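Local atomic coordinates of D-alanine--D-alanine ligase (PDB entry 3TQT), a protein that joins two D-alanine molecules into D-alanyl-D-alanine at the expense of ATP, a step of peptidoglycan biosynthesis in the bacterial cell wall pathway. Residues His159-Arg164 against Asp217-Glu222; Leu183-Val188 against Leu197-Glu202; Lys145-Ala150 against Lys292-Ser297. All coordinates share one frame; numbering follows the deposited sequence.

Contact 1: His159-Arg164 against Asp217-Glu222; sequences HTLSPR and DRLMVE
Strand 159-161, an outermost strand of the four-stranded antiparallel sheet in the ATP-grasp region, pairs with strand 219-223, its neighbour there, in the range predicted to bind ATP. His159 and Val221 form one hydrogen-bonded pair: His159 N donates a hydrogen bond to Val221 O at 2.8 Å, and Val221 N returns a bond to His159 O. Two residues on, Leu161 and Leu219 repeat the pattern. Leu219 N to Leu161 O spans 2.9 Å and is almost straight at the hydrogen (176°), with Leu161 N bonded to Leu219 O. Between these pairs, Thr160 and Met220 face each other as a non-hydrogen-bonded pair with CA atoms 4.2 Å apart.

The two leucine side chains run alongside each other in the same direction, Leu161 CB meeting Leu219 CD1 at 3.7 Å; helix 202-212 covers this face through Phe205, Val209 and Val212. On the face of Thr160, CG2 touches Arg218 CG at 3.5 Å and sits at the edge of the guanidinium, in its plane. Arg218 CG is anti to the backbone N (chi1 -160°), and a bend at chi3 (73°) turns the chain so that NH2 forms salt bridges with Asp142 and Glu140. Asp142 also binds Thr160 OG1. Past the strand, one water joins Ser162 OG to Asp217 O, and Pro163 CD lies 3.1 Å from the same Asp217 O.

Four backbone bonds thus fix the register, while one face is mainly apolar around Leu161, Leu219 and Val221, with His159 at one end, and the other carries a shared carboxylate, Asp142, that probably restrains both Thr160 and Arg218.

Contact 2: Leu183-Val188 against Leu197-Glu202; sequences LFVKAV and LPVKTE
Val199 CG2 presses on Leu183 CB at 3.5 Å, and the same methyl lies equally near Leu183 O; it stands between the backbone N and carbonyl carbon of its own residue. CG1, anti to the carbonyl carbon (chi1 -58°), reaches Val185 CG2 at 4.0 Å, the two valines crossing at a slant. On the reverse face Phe184 CE1 meets Pro198 CB at 3.8 Å, the two side chains crossing obliquely.

Four backbone bonds set these side chains in register. Leu183 N to Val199 O is 3.0 Å long, with Val199 N answering to Leu183 O; Val185 N to Leu197 O (2.7 Å, 175° at the hydrogen) and Leu197 N to Val185 O make the second hydrogen-bonded pair. Pro198, which has no N-H to offer, falls in the non-hydrogen-bonded pair with Phe184.

Further out, Ala208 of helix 202-212 packs on Leu197 and Val199, Val212 on Val185, while Tyr171 and Leu175 of helix 170-177 meet Leu183. Thr201 is the N-cap of helix 202-212, its OG1 bonded to Glu204 N. The whole is an antiparallel beta hairpin in the four-stranded sheet of the ATP-grasp region, where 196-199 is an outermost strand, within the predicted ATP-binding stretch.

Contact 3: Lys145-Ala150 against Lys292-Ser297; sequences KTVLRA and KMVHCS
Val147 and Leu148 of helix 141-150 pack against Met293 and Val294, where helix 277-293 ends in a Schellman motif. This helix-to-helix-end contact in the ATP-grasp region has no hydrogen bond across it, and the two nearest CA atoms, those of Leu148 and Met293, remain 6.6 Å apart.

The closely packed part is buried and apolar. Met293, itself only partly exposed, contributes the largest share of buried surface, 73 Å². Leu148 CD2 is a shared contact point, meeting both Met293 CB and Val294 CG1 at 4.1 Å, and its side chain crosses each of them at an angle. Leu148 also rests on Ala290 and, with Val294, on Ile317 of strand 312-318; Val294 is further covered by Val137 and Cys138 of helix 132-139. The Val147 and Met293 side chains pass each other running opposite ways, with Val147 CG1 at 4.1 Å from Met293 CG and nearer, 3.6 Å, to Met293 O.

The other side is looser. Lys292, Arg149 and Ala150 lie at the exposed margin and bring no side-chain contact across the pair, although Ala150 packs on Thr146 of the second subunit and Arg149 forms a salt bridge with Asp157. The helix ends at Met293; His295, with positive phi (56°), is the C-prime residue of the Schellman motif, which has the bonds Cys296 N to Phe291 O and His295 N to Lys292 O.

With chi1 at -167° the Met293 chain extends away from its own N, and SD reaches the carbonyls of helix 141-150: 3.6 Å from Leu148 O and 3.7 Å from Val147 O.

Overall arrangement
Contacts 1 and 2 belong to one sheet, joined where strands 219-223 and 183-187 lie side by side: Glu222 O to Phe184 N is 2.7 Å and Met220 N to Lys186 O is 2.9 Å, both probable hydrogen bonds. Each is partly buried and held by backbone bonds, with centres 11 Å apart. Contact 3 is buried, nearer the centre of the chain, has no hydrogen bond across it and depends on van der Waals contact among side chains and with backbone carbonyls. It meets contact 1 through the Lys145 NZ to Glu222 OE2 salt bridge, but stays about 7 Å from contact 2 at the nearest atoms. Contacts 1 and 3 touch the second subunit; contact 2 does not.

Contact 1: His159-Arg164 against Asp217-Glu222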
ATOM      1  N   HIS A 159      -3.812  20.063  -7.626  1.00 19.42           N
ATOM      2  CA  HIS A 159      -4.219  20.538  -6.318  1.00 18.22           C
ATOM      3  C   HIS A 159      -5.220  19.576  -5.730  1.00 20.15           C
ATOM      4  O   HIS A 159      -6.283  19.362  -6.294  1.00 25.78           O
ATOM      5  CB  HIS A 159      -4.841  21.933  -6.403  1.00 21.46           C
ATOM      6  CG  HIS A 159      -5.187  22.494  -5.063  1.00 26.90           C
ATOM      7  ND1 HIS A 159      -4.234  22.980  -4.195  1.00 29.66           N
ATOM      8  CD2 HIS A 159      -6.373  22.598  -4.415  1.00 29.70           C
ATOM      9  CE1 HIS A 159      -4.820  23.386  -3.083  1.00 35.92           C
ATOM     10  NE2 HIS A 159      -6.116  23.166  -3.190  1.00 24.91           N
ATOM     11  N   THR A 160      -4.868  18.988  -4.595  1.00 19.13           N
ATOM     12  CA  THR A 160      -5.718  18.007  -3.951  1.00 17.66           C
ATOM     13  C   THR A 160      -6.782  18.713  -3.108  1.00 26.28           C
ATOM     14  O   THR A 160      -6.502  19.721  -2.470  1.00 21.21           O
ATOM     15  CB  THR A 160      -4.878  17.101  -3.041  1.00 22.39           C
ATOM     16  OG1 THR A 160      -3.964  16.335  -3.848  1.00 23.05           O
ATOM     17  CG2 THR A 160      -5.767  16.158  -2.218  1.00 19.32           C
ATOM     18  N   LEU A 161      -8.006  18.188  -3.132  1.00 19.79           N
ATOM     19  CA  LEU A 161      -9.055  18.630  -2.225  1.00 20.32           C
ATOM     20  C   LEU A 161      -9.638  17.419  -1.526  1.00 25.36           C
ATOM     21  O   LEU A 161      -9.802  16.353  -2.129  1.00 20.79           O
ATOM     22  CB  LEU A 161     -10.189  19.335  -2.970  1.00 22.72           C
ATOM     23  CG  LEU A 161      -9.965  20.751  -3.485  1.00 27.33           C
ATOM     24  CD1 LEU A 161     -11.221  21.215  -4.205  1.00 32.09           C
ATOM     25  CD2 LEU A 161      -9.621  21.696  -2.336  1.00 23.06           C
ATOM     26  N   SER A 162      -9.955  17.599  -0.254  1.00 21.18           N
ATOM     27  CA  SER A 162     -10.689  16.595   0.489  1.00 24.33           C
ATOM     28  C   SER A 162     -12.043  17.190   0.834  1.00 24.54           C
ATOM     29  O   SER A 162     -12.241  18.402   0.732  1.00 22.98           O
ATOM     30  CB  SER A 162      -9.936  16.202   1.753  1.00 22.73           C
ATOM     31  OG  SER A 162      -8.738  15.530   1.406  1.00 30.25           O
ATOM     32  N   PRO A 163     -12.986  16.335   1.240  1.00 25.69           N
ATOM     33  CA  PRO A 163     -14.353  16.806   1.468  1.00 27.06           C
ATOM     34  C   PRO A 163     -14.462  17.928   2.494  1.00 28.07           C
ATOM     35  O   PRO A 163     -15.362  18.746   2.367  1.00 28.49           O
ATOM     36  CB  PRO A 163     -15.065  15.544   1.951  1.00 28.92           C
ATOM     37  CG  PRO A 163     -14.373  14.469   1.186  1.00 34.12           C
ATOM     38  CD  PRO A 163     -12.911  14.866   1.224  1.00 24.02           C
ATOM     39  N   ARG A 164     -13.571  17.986   3.478  1.00 31.81           N
ATOM     40  CA  ARG A 164     -13.664  19.049   4.479  1.00 39.03           C
ATOM     41  C   ARG A 164     -13.058  20.396   4.056  1.00 30.84           C
ATOM     42  O   ARG A 164     -13.328  21.416   4.681  1.00 28.15           O
ATOM     43  CB  ARG A 164     -13.120  18.583   5.835  1.00 32.63           C
ATOM     44  CG  ARG A 164     -14.099  17.666   6.571  1.00 51.56           C
ATOM     45  CD  ARG A 164     -13.396  16.704   7.521  1.00 62.23           C
ATOM     46  NE  ARG A 164     -14.279  15.620   7.960  1.00 70.61           N
ATOM     47  CZ  ARG A 164     -14.549  14.531   7.242  1.00 75.16           C
ATOM     48  NH1 ARG A 164     -14.013  14.374   6.038  1.00 71.12           N
ATOM     49  NH2 ARG A 164     -15.362  13.596   7.723  1.00 76.68           N
ATOM     50  N   ASP A 217     -12.966   9.739  -2.066  1.00 18.74           N
ATOM     51  CA  ASP A 217     -12.941  10.592  -0.884  1.00 23.52           C
ATOM     52  C   ASP A 217     -11.848  11.642  -0.975  1.00 20.46           C
ATOM     53  O   ASP A 217     -11.589  12.380  -0.031  1.00 20.52           O
ATOM     54  CB  ASP A 217     -12.808   9.766   0.403  1.00 31.74           C
ATOM     55  CG  ASP A 217     -11.548   8.921   0.438  1.00 38.66           C
ATOM     56  OD1 ASP A 217     -10.710   9.025  -0.482  1.00 38.12           O
ATOM     57  OD2 ASP A 217     -11.384   8.154   1.409  1.00 59.61           O
ATOM     58  N   ARG A 218     -11.211  11.725  -2.127  1.00 21.52           N
ATOM     59  CA  ARG A 218     -10.243  12.781  -2.333  1.00 19.25           C
ATOM     60  C   ARG A 218     -10.156  13.034  -3.817  1.00 18.21           C
ATOM     61  O   ARG A 218     -10.297  12.121  -4.623  1.00 21.95           O
ATOM     62  CB  ARG A 218      -8.879  12.372  -1.781  1.00 21.13           C
ATOM     63  CG  ARG A 218      -7.942  13.532  -1.498  1.00 22.54           C
ATOM     64  CD  ARG A 218      -6.701  13.053  -0.703  1.00 20.26           C
ATOM     65  NE  ARG A 218      -5.779  12.292  -1.542  1.00 20.22           N
ATOM     66  CZ  ARG A 218      -5.537  10.992  -1.416  1.00 26.02           C
ATOM     67  NH1 ARG A 218      -6.145  10.277  -0.464  1.00 23.41           N
ATOM     68  NH2 ARG A 218      -4.675  10.406  -2.235  1.00 24.37           N
ATOM     69  N   LEU A 219      -9.966  14.283  -4.193  1.00 21.70           N
ATOM     70  CA  LEU A 219      -9.864  14.572  -5.604  1.00 22.89           C
ATOM     71  C   LEU A 219      -8.670  15.461  -5.851  1.00 22.71           C
ATOM     72  O   LEU A 219      -8.056  15.986  -4.920  1.00 21.18           O
ATOM     73  CB  LEU A 219     -11.149  15.222  -6.123  1.00 22.84           C
ATOM     74  CG  LEU A 219     -11.563  16.595  -5.605  1.00 24.31           C
ATOM     75  CD1 LEU A 219     -10.719  17.707  -6.235  1.00 23.41           C
ATOM     76  CD2 LEU A 219     -13.044  16.814  -5.921  1.00 24.38           C
ATOM     77  N   MET A 220      -8.347  15.624  -7.121  1.00 23.44           N
ATOM     78  CA  MET A 220      -7.300  16.526  -7.504  1.00 22.09           C
ATOM     79  C   MET A 220      -7.789  17.341  -8.677  1.00 24.52           C
ATOM     80  O   MET A 220      -8.506  16.849  -9.554  1.00 24.10           O
ATOM     81  CB  MET A 220      -6.028  15.756  -7.867  1.00 21.43           C
ATOM     82  CG  MET A 220      -6.200  14.730  -8.971  1.00 25.15           C
ATOM     83  SD  MET A 220      -4.901  13.485  -8.866  1.00 24.17           S
ATOM     84  CE  MET A 220      -3.444  14.516  -9.066  1.00 18.24           C
ATOM     85  N   VAL A 221      -7.403  18.602  -8.667  1.00 20.25           N
ATOM     86  CA  VAL A 221      -7.695  19.498  -9.762  1.00 25.37           C
ATOM     87  C   VAL A 221      -6.399  19.663 -10.528  1.00 26.07           C
ATOM     88  O   VAL A 221      -5.321  19.774  -9.925  1.00 22.76           O
ATOM     89  CB  VAL A 221      -8.190  20.854  -9.234  1.00 24.34           C
ATOM     90  CG1 VAL A 221      -8.632  21.763 -10.390  1.00 20.00           C
ATOM     91  CG2 VAL A 221      -9.336  20.647  -8.236  1.00 24.41           C
ATOM     92  N   GLU A 222      -6.504  19.658 -11.852  1.00 21.62           N
ATOM     93  CA  GLU A 222      -5.340  19.812 -12.713  1.00 27.01           C
ATOM     94  C   GLU A 222      -5.626  20.807 -13.814  1.00 23.87           C
ATOM     95  O   GLU A 222      -6.761  20.928 -14.271  1.00 27.01           O
ATOM     96  CB  GLU A 222      -4.942  18.464 -13.335  1.00 25.82           C
ATOM     97  CG  GLU A 222      -4.326  17.490 -12.333  1.00 24.89           C
ATOM     98  CD  GLU A 222      -4.058  16.110 -12.935  1.00 30.21           C
ATOM     99  OE1 GLU A 222      -4.510  15.852 -14.065  1.00 27.17           O
ATOM    100  OE2 GLU A 222      -3.396  15.284 -12.271  1.00 31.58           O
TER
HETATM  101  O   HOH W   1      -9.376  12.832   1.830  1.00 32.72           O

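Contact 2: Leu183-Val188 against Leu197-Glu202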
ATOM      1  N   LEU A 183      -9.824  23.515 -16.427  1.00 24.32           N
ATOM      2  CA  LEU A 183      -9.332  22.606 -15.398  1.00 25.45           C
ATOM      3  C   LEU A 183      -9.979  21.231 -15.513  1.00 23.68           C
ATOM      4  O   LEU A 183     -11.058  21.078 -16.087  1.00 30.57           O
ATOM      5  CB  LEU A 183      -9.662  23.153 -14.013  1.00 29.39           C
ATOM      6  CG  LEU A 183      -8.773  24.198 -13.345  1.00 38.37           C
ATOM      7  CD1 LEU A 183      -7.932  24.965 -14.317  1.00 29.54           C
ATOM      8  CD2 LEU A 183      -9.616  25.128 -12.482  1.00 31.63           C
ATOM      9  N   PHE A 184      -9.306  20.241 -14.949  1.00 25.04           N
ATOM     10  CA  PHE A 184      -9.880  18.926 -14.746  1.00 25.59           C
ATOM     11  C   PHE A 184     -10.133  18.707 -13.265  1.00 26.62           C
ATOM     12  O   PHE A 184      -9.267  18.973 -12.431  1.00 27.58           O
ATOM     13  CB  PHE A 184      -8.930  17.839 -15.256  1.00 26.36           C
ATOM     14  CG  PHE A 184      -8.876  17.752 -16.738  1.00 28.92           C
ATOM     15  CD1 PHE A 184     -10.041  17.579 -17.468  1.00 37.82           C
ATOM     16  CD2 PHE A 184      -7.674  17.862 -17.413  1.00 37.83           C
ATOM     17  CE1 PHE A 184     -10.008  17.513 -18.846  1.00 40.83           C
ATOM     18  CE2 PHE A 184      -7.635  17.790 -18.802  1.00 43.63           C
ATOM     19  CZ  PHE A 184      -8.805  17.619 -19.513  1.00 44.01           C
ATOM     20  N   VAL A 185     -11.318  18.213 -12.941  1.00 21.64           N
ATOM     21  CA  VAL A 185     -11.582  17.757 -11.585  1.00 23.34           C
ATOM     22  C   VAL A 185     -11.655  16.241 -11.642  1.00 27.69           C
ATOM     23  O   VAL A 185     -12.538  15.690 -12.292  1.00 25.46           O
ATOM     24  CB  VAL A 185     -12.882  18.365 -11.024  1.00 24.53           C
ATOM     25  CG1 VAL A 185     -13.176  17.824  -9.616  1.00 23.02           C
ATOM     26  CG2 VAL A 185     -12.778  19.895 -11.014  1.00 27.15           C
ATOM     27  N   LYS A 186     -10.707  15.585 -10.972  1.00 23.72           N
ATOM     28  CA  LYS A 186     -10.446  14.155 -11.119  1.00 26.99           C
ATOM     29  C   LYS A 186     -10.488  13.446  -9.766  1.00 24.93           C
ATOM     30  O   LYS A 186      -9.925  13.940  -8.798  1.00 21.45           O
ATOM     31  CB  LYS A 186      -9.011  13.942 -11.624  1.00 26.37           C
ATOM     32  CG  LYS A 186      -8.720  14.252 -13.074  1.00 44.79           C
ATOM     33  CD  LYS A 186      -7.275  13.817 -13.371  1.00 41.06           C
ATOM     34  CE  LYS A 186      -6.958  13.780 -14.858  1.00 46.39           C
ATOM     35  NZ  LYS A 186      -7.043  15.128 -15.496  1.00 57.15           N
ATOM     36  N   ALA A 187     -11.101  12.268  -9.704  1.00 21.38           N
ATOM     37  CA  ALA A 187     -10.891  11.417  -8.537  1.00 20.26           C
ATOM     38  C   ALA A 187      -9.397  11.100  -8.449  1.00 21.03           C
ATOM     39  O   ALA A 187      -8.736  10.888  -9.476  1.00 22.51           O
ATOM     40  CB  ALA A 187     -11.698  10.134  -8.666  1.00 20.16           C
ATOM     41  N   VAL A 188      -8.849  11.071  -7.245  1.00 18.46           N
ATOM     42  CA  VAL A 188      -7.426  10.728  -7.105  1.00 22.26           C
ATOM     43  C   VAL A 188      -7.140   9.283  -7.498  1.00 24.52           C
ATOM     44  O   VAL A 188      -6.066   8.969  -8.004  1.00 26.95           O
ATOM     45  CB  VAL A 188      -6.878  10.964  -5.673  1.00 19.03           C
ATOM     46  CG1 VAL A 188      -6.920  12.444  -5.306  1.00 21.41           C
ATOM     47  CG2 VAL A 188      -7.635  10.103  -4.667  1.00 24.77           C
ATOM     48  N   LEU A 197     -13.614  15.249 -14.714  1.00 28.35           N
ATOM     49  CA  LEU A 197     -14.556  16.232 -15.208  1.00 31.60           C
ATOM     50  C   LEU A 197     -13.858  17.507 -15.660  1.00 31.40           C
ATOM     51  O   LEU A 197     -13.177  18.151 -14.870  1.00 27.37           O
ATOM     52  CB  LEU A 197     -15.576  16.544 -14.110  1.00 31.35           C
ATOM     53  CG  LEU A 197     -16.301  15.329 -13.532  1.00 35.10           C
ATOM     54  CD1 LEU A 197     -17.331  15.765 -12.510  1.00 34.83           C
ATOM     55  CD2 LEU A 197     -16.959  14.536 -14.656  1.00 46.34           C
ATOM     56  N   PRO A 198     -14.022  17.872 -16.945  1.00 33.15           N
ATOM     57  CA  PRO A 198     -13.469  19.138 -17.437  1.00 34.36           C
ATOM     58  C   PRO A 198     -14.361  20.289 -17.003  1.00 34.26           C
ATOM     59  O   PRO A 198     -15.582  20.166 -17.073  1.00 36.11           O
ATOM     60  CB  PRO A 198     -13.527  18.969 -18.959  1.00 37.37           C
ATOM     61  CG  PRO A 198     -14.717  18.095 -19.170  1.00 42.36           C
ATOM     62  CD  PRO A 198     -14.703  17.118 -18.015  1.00 38.46           C
ATOM     63  N   VAL A 199     -13.760  21.388 -16.554  1.00 33.12           N
ATOM     64  CA  VAL A 199     -14.525  22.531 -16.086  1.00 31.27           C
ATOM     65  C   VAL A 199     -13.969  23.829 -16.658  1.00 34.98           C
ATOM     66  O   VAL A 199     -12.756  24.031 -16.716  1.00 34.55           O
ATOM     67  CB  VAL A 199     -14.558  22.623 -14.542  1.00 30.38           C
ATOM     68  CG1 VAL A 199     -15.150  21.341 -13.931  1.00 26.22           C
ATOM     69  CG2 VAL A 199     -13.159  22.880 -13.995  1.00 32.46           C
ATOM     70  N   LYS A 200     -14.874  24.710 -17.057  1.00 32.25           N
ATOM     71  CA  LYS A 200     -14.513  25.979 -17.684  1.00 35.84           C
ATOM     72  C   LYS A 200     -15.021  27.179 -16.881  1.00 36.05           C
ATOM     73  O   LYS A 200     -14.654  28.325 -17.166  1.00 39.14           O
ATOM     74  CB  LYS A 200     -15.060  26.027 -19.111  1.00 45.78           C
ATOM     75  CG  LYS A 200     -14.100  26.623 -20.136  1.00 67.24           C
ATOM     76  CD  LYS A 200     -14.796  26.840 -21.476  1.00 78.22           C
ATOM     77  CE  LYS A 200     -15.425  28.231 -21.578  1.00 86.08           C
ATOM     78  NZ  LYS A 200     -16.111  28.699 -20.330  1.00 88.80           N
ATOM     79  N   THR A 201     -15.867  26.926 -15.885  1.00 30.29           N
ATOM     80  CA  THR A 201     -16.401  28.011 -15.059  1.00 32.42           C
ATOM     81  C   THR A 201     -16.350  27.677 -13.573  1.00 32.61           C
ATOM     82  O   THR A 201     -16.197  26.522 -13.204  1.00 28.94           O
ATOM     83  CB  THR A 201     -17.876  28.336 -15.406  1.00 33.41           C
ATOM     84  OG1 THR A 201     -18.707  27.227 -15.035  1.00 36.13           O
ATOM     85  CG2 THR A 201     -18.037  28.627 -16.877  1.00 34.95           C
ATOM     86  N   GLU A 202     -16.497  28.696 -12.728  1.00 36.28           N
ATOM     87  CA  GLU A 202     -16.544  28.499 -11.280  1.00 39.90           C
ATOM     88  C   GLU A 202     -17.655  27.532 -10.923  1.00 37.80           C
ATOM     89  O   GLU A 202     -17.472  26.624 -10.114  1.00 37.08           O
ATOM     90  CB  GLU A 202     -16.816  29.822 -10.562  1.00 48.05           C
ATOM     91  CG  GLU A 202     -17.331  29.637  -9.126  1.00 53.76           C
ATOM     92  CD  GLU A 202     -16.226  29.263  -8.168  1.00 49.88           C
ATOM     93  OE1 GLU A 202     -15.161  29.909  -8.242  1.00 51.78           O
ATOM     94  OE2 GLU A 202     -16.408  28.326  -7.349  1.00 45.40           O
TER

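Contact 3: Lys145-Ala150 against Lys292-Ser297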
ATOM      1  N   LYS A 145       2.314  12.074  -7.623  1.00 16.76           N
ATOM      2  CA  LYS A 145       2.946  13.332  -7.999  1.00 19.95           C
ATOM      3  C   LYS A 145       3.719  13.953  -6.853  1.00 18.05           C
ATOM      4  O   LYS A 145       4.754  14.582  -7.070  1.00 17.32           O
ATOM      5  CB  LYS A 145       1.916  14.314  -8.555  1.00 21.83           C
ATOM      6  CG  LYS A 145       1.493  13.964  -9.972  1.00 22.46           C
ATOM      7  CD  LYS A 145       0.415  14.920 -10.452  1.00 22.97           C
ATOM      8  CE  LYS A 145      -0.016  14.566 -11.856  1.00 23.69           C
ATOM      9  NZ  LYS A 145      -0.791  15.689 -12.409  1.00 22.41           N
ATOM     10  N   THR A 146       3.234  13.758  -5.631  1.00 17.34           N
ATOM     11  CA  THR A 146       3.923  14.290  -4.469  1.00 17.07           C
ATOM     12  C   THR A 146       5.309  13.663  -4.404  1.00 20.34           C
ATOM     13  O   THR A 146       6.315  14.350  -4.215  1.00 18.85           O
ATOM     14  CB  THR A 146       3.169  13.938  -3.177  1.00 23.94           C
ATOM     15  OG1 THR A 146       1.911  14.618  -3.166  1.00 25.51           O
ATOM     16  CG2 THR A 146       3.976  14.352  -1.946  1.00 23.69           C
ATOM     17  N   VAL A 147       5.354  12.347  -4.562  1.00 17.89           N
ATOM     18  CA  VAL A 147       6.607  11.625  -4.448  1.00 20.50           C
ATOM     19  C   VAL A 147       7.522  11.986  -5.619  1.00 23.27           C
ATOM     20  O   VAL A 147       8.715  12.237  -5.428  1.00 17.72           O
ATOM     21  CB  VAL A 147       6.359  10.111  -4.354  1.00 22.97           C
ATOM     22  CG1 VAL A 147       7.659   9.350  -4.489  1.00 23.86           C
ATOM     23  CG2 VAL A 147       5.646   9.783  -3.028  1.00 19.78           C
ATOM     24  N   LEU A 148       6.957  12.047  -6.824  1.00 22.41           N
ATOM     25  CA  LEU A 148       7.749  12.387  -8.003  1.00 20.46           C
ATOM     26  C   LEU A 148       8.333  13.780  -7.888  1.00 18.80           C
ATOM     27  O   LEU A 148       9.531  13.985  -8.099  1.00 22.27           O
ATOM     28  CB  LEU A 148       6.913  12.282  -9.277  1.00 17.98           C
ATOM     29  CG  LEU A 148       6.485  10.846  -9.603  1.00 19.70           C
ATOM     30  CD1 LEU A 148       5.578  10.825 -10.839  1.00 18.05           C
ATOM     31  CD2 LEU A 148       7.715   9.972  -9.792  1.00 21.52           C
ATOM     32  N   ARG A 149       7.488  14.742  -7.549  1.00 19.76           N
ATOM     33  CA  ARG A 149       7.956  16.120  -7.498  1.00 21.22           C
ATOM     34  C   ARG A 149       8.997  16.316  -6.398  1.00 17.06           C
ATOM     35  O   ARG A 149       9.968  17.044  -6.583  1.00 21.63           O
ATOM     36  CB  ARG A 149       6.793  17.084  -7.306  1.00 23.84           C
ATOM     37  CG  ARG A 149       7.241  18.509  -7.220  1.00 26.07           C
ATOM     38  CD  ARG A 149       6.338  19.279  -6.292  1.00 38.95           C
ATOM     39  NE  ARG A 149       5.208  19.955  -6.927  1.00 43.15           N
ATOM     40  CZ  ARG A 149       4.993  20.082  -8.232  1.00 40.21           C
ATOM     41  NH1 ARG A 149       5.829  19.571  -9.112  1.00 41.52           N
ATOM     42  NH2 ARG A 149       3.922  20.743  -8.655  1.00 30.24           N
ATOM     43  N   ALA A 150       8.797  15.655  -5.262  1.00 22.45           N
ATOM     44  CA  ALA A 150       9.761  15.724  -4.169  1.00 22.56           C
ATOM     45  C   ALA A 150      11.120  15.242  -4.634  1.00 25.18           C
ATOM     46  O   ALA A 150      12.148  15.725  -4.174  1.00 26.39           O
ATOM     47  CB  ALA A 150       9.285  14.899  -2.986  1.00 21.50           C
ATOM     48  N   LYS A 292      11.603   4.125 -10.502  1.00 19.30           N
ATOM     49  CA  LYS A 292      12.458   3.869  -9.349  1.00 21.58           C
ATOM     50  C   LYS A 292      12.016   4.695  -8.148  1.00 24.63           C
ATOM     51  O   LYS A 292      12.023   4.217  -7.010  1.00 23.06           O
ATOM     52  CB  LYS A 292      13.925   4.153  -9.697  1.00 20.92           C
ATOM     53  CG  LYS A 292      14.544   3.093 -10.608  1.00 31.96           C
ATOM     54  CD  LYS A 292      15.756   3.619 -11.369  1.00 38.16           C
ATOM     55  CE  LYS A 292      17.027   3.533 -10.560  1.00 47.55           C
ATOM     56  NZ  LYS A 292      18.188   3.984 -11.379  1.00 48.02           N
ATOM     57  N   MET A 293      11.602   5.929  -8.417  1.00 24.13           N
ATOM     58  CA  MET A 293      11.244   6.873  -7.367  1.00 24.01           C
ATOM     59  C   MET A 293      10.030   6.436  -6.565  1.00 23.58           C
ATOM     60  O   MET A 293       9.920   6.748  -5.384  1.00 22.91           O
ATOM     61  CB  MET A 293      10.996   8.253  -7.961  1.00 26.97           C
ATOM     62  CG  MET A 293      10.927   9.339  -6.927  1.00 34.92           C
ATOM     63  SD  MET A 293      11.314  10.904  -7.705  1.00 37.74           S
ATOM     64  CE  MET A 293      13.024  10.641  -8.167  1.00 34.71           C
ATOM     65  N   VAL A 294       9.124   5.710  -7.199  1.00 19.07           N
ATOM     66  CA  VAL A 294       7.978   5.180  -6.480  1.00 19.40           C
ATOM     67  C   VAL A 294       8.214   3.728  -6.078  1.00 22.15           C
ATOM     68  O   VAL A 294       7.287   3.041  -5.662  1.00 20.10           O
ATOM     69  CB  VAL A 294       6.689   5.280  -7.318  1.00 17.04           C
ATOM     70  CG1 VAL A 294       6.384   6.756  -7.623  1.00 17.63           C
ATOM     71  CG2 VAL A 294       6.829   4.483  -8.595  1.00 16.93           C
ATOM     72  N   HIS A 295       9.454   3.272  -6.233  1.00 20.09           N
ATOM     73  CA  HIS A 295       9.858   1.930  -5.798  1.00 18.43           C
ATOM     74  C   HIS A 295       9.007   0.846  -6.414  1.00 21.77           C
ATOM     75  O   HIS A 295       8.600  -0.114  -5.750  1.00 21.38           O
ATOM     76  CB  HIS A 295       9.846   1.856  -4.276  1.00 23.90           C
ATOM     77  CG  HIS A 295      10.625   2.958  -3.644  1.00 28.46           C
ATOM     78  ND1 HIS A 295      10.079   3.840  -2.738  1.00 28.36           N
ATOM     79  CD2 HIS A 295      11.907   3.353  -3.828  1.00 24.47           C
ATOM     80  CE1 HIS A 295      10.995   4.715  -2.374  1.00 26.45           C
ATOM     81  NE2 HIS A 295      12.111   4.447  -3.031  1.00 28.07           N
ATOM     82  N   CYS A 296       8.749   1.017  -7.707  1.00 21.48           N
ATOM     83  CA  CYS A 296       7.976   0.055  -8.463  1.00 17.57           C
ATOM     84  C   CYS A 296       8.796  -1.211  -8.724  1.00 18.92           C
ATOM     85  O   CYS A 296      10.028  -1.230  -8.579  1.00 17.87           O
ATOM     86  CB  CYS A 296       7.522   0.666  -9.786  1.00 19.47           C
ATOM     87  SG  CYS A 296       6.085  -0.144 -10.437  1.00 23.10           S
ATOM     88  N   SER A 297       8.089  -2.269  -9.086  1.00 17.70           N
ATOM     89  CA  SER A 297       8.708  -3.539  -9.410  1.00 21.71           C
ATOM     90  C   SER A 297       7.992  -4.108 -10.593  1.00 21.71           C
ATOM     91  O   SER A 297       6.788  -3.877 -10.766  1.00 23.84           O
ATOM     92  CB  SER A 297       8.563  -4.520  -8.242  1.00 17.85           C
ATOM     93  OG  SER A 297       9.436  -4.179  -7.199  1.00 33.02           O
TER